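Local coordinates for protein PfEMP1 variant 1 of strain MC (Plasmodium falciparum, PDB 5LGD) that probably binds a receptor on the host cell surface, this chain being one helical, disulfide-bonded domain of a much longer parasite surface protein, at residues Ile4-Tyr7 / Asn8-Phe11; Ile50-Gln53 / Lys54-Glu57; Asp79-His82 / Asp83-Leu86; Tyr103-Ala106 / Asn107-Lys110. One frame throughout, in Å; residues are numbered along the deposited sequence.

Interaction 1. Residues Ile4-Tyr7 / Asn8-Phe11; sequences IMSY and NAFF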
# COMPACT_ATOMS: atom_id res chain seq x y z
N ILE B 4 -27.33 -21.37 -4.61
CA ILE B 4 -28.61 -20.65 -4.43
C ILE B 4 -28.37 -19.11 -4.21
O ILE B 4 -29.16 -18.27 -4.66
CB ILE B 4 -29.52 -21.31 -3.32
CG1 ILE B 4 -29.53 -22.87 -3.43
CG2 ILE B 4 -30.95 -20.76 -3.38
CD1 ILE B 4 -29.08 -23.63 -2.20
N MET B 5 -27.20 -18.79 -3.63
CA MET B 5 -26.69 -17.48 -3.26
C MET B 5 -25.24 -17.35 -3.75
O MET B 5 -24.81 -18.17 -4.56
CB MET B 5 -26.75 -17.36 -1.72
CG MET B 5 -26.10 -18.52 -0.99
SD MET B 5 -26.95 -19.04 0.54
CE MET B 5 -27.74 -20.50 -0.03
N SER B 6 -24.49 -16.34 -3.24
CA SER B 6 -23.07 -16.16 -3.58
C SER B 6 -22.30 -17.37 -3.03
O SER B 6 -22.75 -17.97 -2.04
CB SER B 6 -22.52 -14.87 -2.98
OG SER B 6 -22.16 -14.97 -1.61
N TYR B 7 -21.17 -17.74 -3.66
CA TYR B 7 -20.36 -18.87 -3.20
C TYR B 7 -19.94 -18.69 -1.72
O TYR B 7 -20.23 -19.57 -0.92
CB TYR B 7 -19.17 -19.20 -4.14
CG TYR B 7 -18.33 -20.35 -3.63
CD1 TYR B 7 -18.82 -21.66 -3.64
CD2 TYR B 7 -17.07 -20.12 -3.09
CE1 TYR B 7 -18.06 -22.71 -3.13
CE2 TYR B 7 -16.29 -21.17 -2.60
CZ TYR B 7 -16.80 -22.46 -2.61
OH TYR B 7 -16.03 -23.46 -2.07
N ASN B 8 -19.43 -17.51 -1.35
CA ASN B 8 -19.03 -17.18 0.03
C ASN B 8 -20.19 -17.42 1.00
O ASN B 8 -20.02 -18.18 1.95
CB ASN B 8 -18.47 -15.76 0.14
CG ASN B 8 -17.94 -15.41 1.53
OD1 ASN B 8 -18.64 -14.80 2.37
ND2 ASN B 8 -16.70 -15.79 1.80
N ALA B 9 -21.38 -16.88 0.70
CA ALA B 9 -22.60 -17.06 1.51
C ALA B 9 -22.98 -18.54 1.63
O ALA B 9 -23.28 -19.01 2.73
CB ALA B 9 -23.76 -16.29 0.90
N PHE B 10 -22.97 -19.26 0.48
CA PHE B 10 -23.32 -20.67 0.45
C PHE B 10 -22.37 -21.52 1.27
O PHE B 10 -22.82 -22.36 2.06
CB PHE B 10 -23.42 -21.20 -0.99
CG PHE B 10 -23.80 -22.65 -1.05
CD1 PHE B 10 -25.13 -23.04 -0.97
CD2 PHE B 10 -22.83 -23.64 -1.15
CE1 PHE B 10 -25.48 -24.39 -0.97
CE2 PHE B 10 -23.18 -24.99 -1.20
CZ PHE B 10 -24.50 -25.35 -1.07
N PHE B 11 -21.06 -21.31 1.06
CA PHE B 11 -19.97 -22.01 1.74
C PHE B 11 -20.17 -22.07 3.28
O PHE B 11 -20.11 -23.15 3.87
CB PHE B 11 -18.60 -21.35 1.38
CG PHE B 11 -17.39 -22.01 2.00
CD1 PHE B 11 -17.02 -21.73 3.31
CD2 PHE B 11 -16.64 -22.94 1.28
CE1 PHE B 11 -15.92 -22.37 3.89
CE2 PHE B 11 -15.51 -23.54 1.85
CZ PHE B 11 -15.18 -23.28 3.16

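Interaction 2. Residues Ile50-Gln53 / Lys54-Glu57; sequences ISFQ and KWVE. Unlike the reference sequence in segment 50-53: Ser-51 (reference Cys).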
# COMPACT_ATOMS: atom_id res chain seq x y z
N ILE B 50 -28.20 -46.37 9.84
CA ILE B 50 -28.14 -46.41 8.38
C ILE B 50 -28.39 -45.01 7.79
O ILE B 50 -27.64 -44.58 6.91
CB ILE B 50 -29.05 -47.52 7.79
CG1 ILE B 50 -28.55 -48.91 8.24
CG2 ILE B 50 -29.12 -47.45 6.26
CD1 ILE B 50 -29.50 -49.98 8.15
N SER B 51 -29.43 -44.29 8.29
CA SER B 51 -29.76 -42.91 7.87
C SER B 51 -28.61 -41.95 8.17
O SER B 51 -28.28 -41.10 7.34
CB SER B 51 -31.02 -42.41 8.57
OG SER B 51 -32.13 -43.23 8.27
N PHE B 52 -28.00 -42.12 9.38
CA PHE B 52 -26.84 -41.34 9.81
C PHE B 52 -25.65 -41.69 8.88
O PHE B 52 -25.01 -40.78 8.38
CB PHE B 52 -26.52 -41.60 11.29
CG PHE B 52 -25.25 -40.94 11.77
CD1 PHE B 52 -25.04 -39.57 11.61
CD2 PHE B 52 -24.27 -41.67 12.42
CE1 PHE B 52 -23.86 -38.96 12.04
CE2 PHE B 52 -23.08 -41.07 12.86
CZ PHE B 52 -22.89 -39.72 12.65
N GLN B 53 -25.42 -42.99 8.59
CA GLN B 53 -24.37 -43.43 7.65
C GLN B 53 -24.58 -42.82 6.25
O GLN B 53 -23.61 -42.38 5.63
CB GLN B 53 -24.29 -44.96 7.55
CG GLN B 53 -23.11 -45.44 6.70
CD GLN B 53 -22.81 -46.89 6.90
OE1 GLN B 53 -23.55 -47.77 6.46
NE2 GLN B 53 -21.69 -47.17 7.56
N LYS B 54 -25.85 -42.79 5.78
CA LYS B 54 -26.25 -42.22 4.49
C LYS B 54 -25.89 -40.73 4.45
O LYS B 54 -25.25 -40.28 3.50
CB LYS B 54 -27.77 -42.39 4.28
CG LYS B 54 -28.22 -42.43 2.82
CD LYS B 54 -29.69 -42.07 2.67
CE LYS B 54 -30.21 -42.38 1.28
NZ LYS B 54 -31.64 -42.01 1.13
N TRP B 55 -26.31 -39.97 5.50
CA TRP B 55 -26.05 -38.55 5.65
C TRP B 55 -24.58 -38.26 5.52
O TRP B 55 -24.25 -37.32 4.81
CB TRP B 55 -26.56 -38.07 7.02
CG TRP B 55 -26.27 -36.63 7.33
CD1 TRP B 55 -26.95 -35.54 6.88
CD2 TRP B 55 -25.24 -36.13 8.19
NE1 TRP B 55 -26.43 -34.39 7.42
CE2 TRP B 55 -25.39 -34.73 8.25
CE3 TRP B 55 -24.21 -36.74 8.92
CZ2 TRP B 55 -24.53 -33.92 9.00
CZ3 TRP B 55 -23.38 -35.94 9.69
CH2 TRP B 55 -23.54 -34.55 9.72
N VAL B 56 -23.69 -39.04 6.20
CA VAL B 56 -22.22 -38.86 6.15
C VAL B 56 -21.72 -38.91 4.70
O VAL B 56 -20.98 -38.03 4.30
CB VAL B 56 -21.42 -39.83 7.07
CG1 VAL B 56 -19.95 -39.42 7.15
CG2 VAL B 56 -22.01 -39.92 8.46
N GLU B 57 -22.17 -39.91 3.91
CA GLU B 57 -21.78 -40.05 2.50
C GLU B 57 -22.31 -38.89 1.64
O GLU B 57 -21.54 -38.36 0.84
CB GLU B 57 -22.14 -41.43 1.92
CG GLU B 57 -20.93 -42.28 1.59
CD GLU B 57 -19.89 -41.67 0.65
OE1 GLU B 57 -20.23 -41.40 -0.52
OE2 GLU B 57 -18.75 -41.45 1.10

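Interaction 3. Residues Asp79-His82 / Asp83-Leu86; sequences DWTH and DDFL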
# COMPACT_ATOMS: atom_id res chain seq x y z
N ASP B 79 1.74 -17.07 -4.07
CA ASP B 79 2.64 -18.02 -3.39
C ASP B 79 1.99 -18.77 -2.23
O ASP B 79 2.63 -19.03 -1.21
CB ASP B 79 3.95 -17.32 -2.96
CG ASP B 79 4.77 -16.84 -4.14
OD1 ASP B 79 4.83 -17.57 -5.16
OD2 ASP B 79 5.33 -15.73 -4.06
N TRP B 80 0.71 -19.13 -2.38
CA TRP B 80 -0.07 -19.84 -1.35
C TRP B 80 -1.06 -20.69 -2.10
O TRP B 80 -1.69 -20.18 -3.04
CB TRP B 80 -0.81 -18.82 -0.46
CG TRP B 80 -1.26 -19.31 0.89
CD1 TRP B 80 -0.54 -20.04 1.79
CD2 TRP B 80 -2.44 -18.88 1.60
NE1 TRP B 80 -1.23 -20.17 2.97
CE2 TRP B 80 -2.38 -19.43 2.90
CE3 TRP B 80 -3.53 -18.05 1.26
CZ2 TRP B 80 -3.38 -19.21 3.85
CZ3 TRP B 80 -4.52 -17.86 2.20
CH2 TRP B 80 -4.44 -18.42 3.48
N THR B 81 -1.19 -21.96 -1.74
CA THR B 81 -2.10 -22.83 -2.49
C THR B 81 -3.56 -22.70 -2.00
O THR B 81 -3.78 -22.31 -0.87
CB THR B 81 -1.62 -24.29 -2.54
OG1 THR B 81 -2.04 -24.96 -1.36
CG2 THR B 81 -0.10 -24.45 -2.76
N HIS B 82 -4.53 -23.10 -2.83
CA HIS B 82 -5.96 -23.12 -2.48
C HIS B 82 -6.24 -24.06 -1.31
O HIS B 82 -7.26 -23.91 -0.63
CB HIS B 82 -6.75 -23.61 -3.70
CG HIS B 82 -6.86 -22.61 -4.80
ND1 HIS B 82 -5.98 -22.62 -5.87
CD2 HIS B 82 -7.77 -21.64 -4.99
CE1 HIS B 82 -6.37 -21.63 -6.66
NE2 HIS B 82 -7.46 -21.04 -6.19
N ASP B 83 -5.38 -25.07 -1.11
CA ASP B 83 -5.53 -26.05 -0.04
C ASP B 83 -5.03 -25.51 1.28
O ASP B 83 -5.68 -25.71 2.29
CB ASP B 83 -4.88 -27.39 -0.43
CG ASP B 83 -5.81 -28.22 -1.30
OD1 ASP B 83 -5.86 -27.96 -2.53
OD2 ASP B 83 -6.53 -29.09 -0.75
N ASP B 84 -3.88 -24.79 1.28
CA ASP B 84 -3.38 -24.13 2.50
C ASP B 84 -4.38 -23.05 2.89
O ASP B 84 -4.55 -22.74 4.07
CB ASP B 84 -2.02 -23.43 2.26
CG ASP B 84 -0.93 -24.32 1.71
OD1 ASP B 84 -0.88 -25.51 2.10
OD2 ASP B 84 -0.09 -23.80 0.94
N PHE B 85 -5.03 -22.48 1.87
CA PHE B 85 -6.02 -21.44 2.03
C PHE B 85 -7.23 -22.01 2.76
O PHE B 85 -7.58 -21.50 3.82
CB PHE B 85 -6.35 -20.83 0.64
CG PHE B 85 -7.31 -19.66 0.57
CD1 PHE B 85 -7.72 -18.98 1.72
CD2 PHE B 85 -7.81 -19.24 -0.66
CE1 PHE B 85 -8.60 -17.91 1.64
CE2 PHE B 85 -8.70 -18.17 -0.73
CZ PHE B 85 -9.08 -17.52 0.42
N LEU B 86 -7.81 -23.10 2.24
CA LEU B 86 -8.94 -23.85 2.79
C LEU B 86 -8.66 -24.32 4.23
O LEU B 86 -9.53 -24.21 5.09
CB LEU B 86 -9.16 -25.10 1.91
CG LEU B 86 -10.53 -25.30 1.22
CD1 LEU B 86 -10.72 -26.73 0.85
CD2 LEU B 86 -11.70 -24.87 2.10

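Interaction 4. Residues Tyr103-Ala106 / Asn107-Lys110; sequences YGDA and NEIK. With GOL (glycerol), chain S.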
# COMPACT_ATOMS: atom_id res chain seq x y z
N TYR B 103 -23.73 -15.91 12.57
CA TYR B 103 -25.00 -16.34 13.17
C TYR B 103 -25.35 -15.70 14.48
O TYR B 103 -26.51 -15.73 14.87
CB TYR B 103 -25.02 -17.87 13.31
CG TYR B 103 -25.12 -18.53 11.95
CD1 TYR B 103 -23.99 -18.70 11.15
CD2 TYR B 103 -26.35 -18.92 11.43
CE1 TYR B 103 -24.09 -19.24 9.86
CE2 TYR B 103 -26.46 -19.46 10.15
CZ TYR B 103 -25.33 -19.61 9.37
OH TYR B 103 -25.46 -20.19 8.13
N GLY B 104 -24.35 -15.24 15.20
CA GLY B 104 -24.50 -14.54 16.46
C GLY B 104 -25.01 -15.37 17.62
O GLY B 104 -25.52 -14.81 18.58
N ASP B 105 -24.88 -16.72 17.53
CA ASP B 105 -25.37 -17.66 18.54
C ASP B 105 -24.21 -18.36 19.23
O ASP B 105 -23.68 -19.34 18.71
CB ASP B 105 -26.34 -18.64 17.86
CG ASP B 105 -27.11 -19.60 18.75
OD1 ASP B 105 -26.77 -19.71 19.95
OD2 ASP B 105 -28.01 -20.28 18.23
N ALA B 106 -23.82 -17.85 20.41
CA ALA B 106 -22.71 -18.36 21.22
C ALA B 106 -22.90 -19.80 21.70
O ALA B 106 -21.92 -20.55 21.85
CB ALA B 106 -22.46 -17.44 22.40
N ASN B 107 -24.14 -20.18 21.98
CA ASN B 107 -24.46 -21.52 22.47
C ASN B 107 -24.34 -22.54 21.40
O ASN B 107 -23.95 -23.67 21.67
CB ASN B 107 -25.82 -21.55 23.10
CG ASN B 107 -25.98 -22.75 23.97
OD1 ASN B 107 -25.31 -22.91 24.99
ND2 ASN B 107 -26.78 -23.66 23.53
N GLU B 108 -24.67 -22.16 20.18
CA GLU B 108 -24.50 -22.99 19.02
C GLU B 108 -22.97 -23.25 18.89
O GLU B 108 -22.58 -24.39 18.63
CB GLU B 108 -25.11 -22.26 17.80
CG GLU B 108 -24.71 -22.78 16.46
CD GLU B 108 -25.40 -21.99 15.37
OE1 GLU B 108 -26.56 -22.34 15.05
OE2 GLU B 108 -24.78 -21.04 14.84
N ILE B 109 -22.12 -22.24 19.20
CA ILE B 109 -20.66 -22.38 19.14
C ILE B 109 -20.19 -23.36 20.21
O ILE B 109 -19.45 -24.28 19.89
CB ILE B 109 -19.92 -21.01 19.19
CG1 ILE B 109 -20.29 -20.14 17.99
CG2 ILE B 109 -18.39 -21.16 19.38
CD1 ILE B 109 -19.87 -20.64 16.64
N LYS B 110 -20.72 -23.24 21.45
CA LYS B 110 -20.42 -24.16 22.56
C LYS B 110 -20.62 -25.64 22.14
O LYS B 110 -19.74 -26.46 22.39
CB LYS B 110 -21.31 -23.83 23.77
CG LYS B 110 -20.90 -24.50 25.09
CD LYS B 110 -21.84 -24.04 26.19
CE LYS B 110 -21.32 -24.37 27.55
NZ LYS B 110 -22.16 -23.75 28.60
C1 GOL S . -30.89 -21.91 20.06
O1 GOL S . -30.39 -21.50 18.80
C2 GOL S . -29.77 -22.22 21.03
O2 GOL S . -28.74 -21.25 20.85
C3 GOL S . -29.27 -23.61 20.74
O3 GOL S . -27.92 -23.79 21.15
O HOH W 1 -23.36 -18.95 16.03

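Interaction 1. Residues Ile4-Tyr7 / Asn8-Phe11
Met-5 folds back over the first turn of helix 7-29 and lies against Ala-9 and Phe-10. Met-5 CB lies 4.1 Å from Ala-9 CB. One bond further out, Met-5 CG sits 3.7 Å from Ala-9 CB and also touches the backbone N of Phe-10. SD passes beside Phe-10 CA, and the chain finishes with Met-5 CE at the edge of the Phe-10 ring, in its plane, 3.8 Å from Phe-10 CD1. CG stands between the backbone N and the carbonyl carbon (chi1 51°), and further bends at chi2 and chi3 turn the thioether along the helix start. Ile-4 adds a second apolar touch on the same ring, its CD1 lying 3.9 Å from Phe-10 CE1.

Ser-6, next in the chain after Met-5, is the N-cap of the helix. Its OG takes the N-H of Ala-9 in a fairly straight bond of 3.1 Å, while its carbonyl O accepts from Phe-10 N and begins the backbone bonding of the helix.

Tyr-7 and Phe-11 are one turn apart. The edge of Phe-11 is directed to the face of Tyr-7 in an offset edge-to-face pair, planes at 65°, with Phe-11 CD2 3.4 Å from Tyr-7 OH. That hydroxyl is hydrogen-bonded to the carbonyl of Ile-66, and Tyr-7 also meets the ring of His-69 edge-to-face, which ties this end to helix 45-70. An aromatic side chain of another protein packs edge-to-face with Phe-11. Met-5 just before Ser-6 and Phe-10 four residues after it form a hydrophobic staple across the N-cap.

Interaction 2. Residues Ile50-Gln53 / Lys54-Glu57
Phe-52 and Trp-55 set their rings rim to rim, so that neither covers the face of the other. The planes differ by only 20°, and the centroid of the Phe-52 ring is 6.0 Å from that of the six-membered ring of Trp-55. The touch is made by Phe-52 CE1, which comes 3.8 Å from Trp-55 CE3 and almost as near to CZ3. One face of the Phe-52 ring carries Val-56 CG2, displaced toward the rim and 4.1 Å from Phe-52 CE1. The same methyl rests close to the carbonyl O of Phe-52. It reaches there because CG1 takes the place anti to the backbone N (chi1 -170°), leaving CG2 beside that N and turned back over the preceding turn.

Phe-52 and Val-56 are buried, while Trp-55 lies at the border of this apolar stripe, against helix 7-29. Trp-25 of that helix meets Trp-55 edge-to-face and also contacts the Phe-52 ring, while Ala-156 and Glu-152 of helix 144-162 pack against Phe-52.

Underneath, the backbone is a regular helix. Lys-54 N bonds to Ile-50 O at 2.8 Å, and the i to i+4 pattern continues through Trp-55 and Val-56 to a weak bond at Glu-57. Ser-51, a serine where the reference sequence has cysteine, makes a weak bond from its OG to the carbonyl of Lys-47. On the exposed side, Lys-54 runs out as an extended chain.

Aromatic and apolar residues three and four positions apart thus form the apolar stripe of an amphipathic helix, here helix 45-70, packed against helices 7-29 and 144-162 in a helical bundle.

Interaction 3. Residues Asp79-His82 / Asp83-Leu86
Trp-80, in the loop, lays its indole across the backbone of the helix that follows, so that Phe-85 CA lies over the face of the ring. In this CH-pi contact Phe-85 CA is 3.8 Å from the centroid of the six-membered ring of Trp-80, 16° off its normal. The same ring then meets the side chain of Phe-85: Trp-80 CZ3 comes 3.4 Å from Phe-85 CD1, with the two planes inclined by 31°. At the other end of the indole, Trp-80 NE1 lies 3.4 Å from Asp-84 CB, a contact with the methylene and not with the carboxylate. CG of Trp-80 lies roughly opposite the backbone N (chi1 -160°), which swings the ring forward over the helix start.

Beside it, Thr-81 caps helix 82-90. Its OG1 receives Asp-84 N in a nearly straight bond of 3.2 Å, and more weakly Asp-83 N. In return, Asp-84 OD2 takes the N-H of Thr-81, a weak bond of 3.4 Å.

Outside partners hold the flanking residues: Asp-83 pairs with Arg-71 in a salt bridge, His-82 NE2 bonds to the carbonyl of Gln-73, and Phe-85 meets the ring of Phe-70. An aromatic side chain of another protein meets the Trp-80 ring, so the turn forms part of an interface. Thr-81 and Asp-84 make a capping box, and the apolar pair Trp-80 and Phe-85 spanning it completes a hydrophobic staple.

Interaction 4. Residues Tyr103-Ala106 / Asn107-Lys110
Asp-105 and Glu-108 are joined first by hydrogen bonds. Asp-105 OD1 accepts Glu-108 N at 3.2 Å, the donor standing well above the carboxylate plane, and weakly accepts Asn-107 N. The Asp-105 side chain, with CG anti to the backbone N (chi1 -172°), thereby caps the start of helix 106-118. A water carries the link back: it donates to Asp-105 O at 2.7 Å and to Glu-108 OE2 at 2.8 Å.

This is an aspartate N-cap in a tight helix-to-helix junction. Helix 92-103 ends at Tyr-103, Gly-104 leaves helical geometry with positive phi, and the next helix begins almost at once.

Charge and van der Waals contacts come next. The two carboxylates approach to 4.1 Å between Asp-105 OD2 and Glu-108 OE1, a pair that would repel if both are charged, probably eased by the bond of Glu-108 OE1 to His-16 NE2. Glu-108 OE2 also lies 3.5 Å from Tyr-103 CB, and the Tyr-103 ring stacks on His-16.

A glycerol, probably from the crystallisation liquor, bridges Asp-105 and Asn-107. Its O1 donates to Asp-105 OD2 at 2.7 Å, and Asn-107 ND2 donates to its O3 at 2.6 Å.

In the fold
Along the chain the four contacts follow one another in series. Interactions 1, 3 and 4 sit at the starts of helices 7-29, 82-90 and 106-118, whereas interaction 2 lies within helix 45-70. Interactions 1 and 3 have centres about 20 Å apart yet touch, Phe-11 CZ packing 4.0 Å from Leu-86 CD2, and both reach the chain of another protein. Interaction 2 lies on the far side of the chain's centre from interactions 3 and 4, its centre about 30 Å and 25 Å from theirs. The contacts thus mark both the long helical body and one end where two capped helix starts meet that protein, which would fit the receptor binding generally assigned to this family.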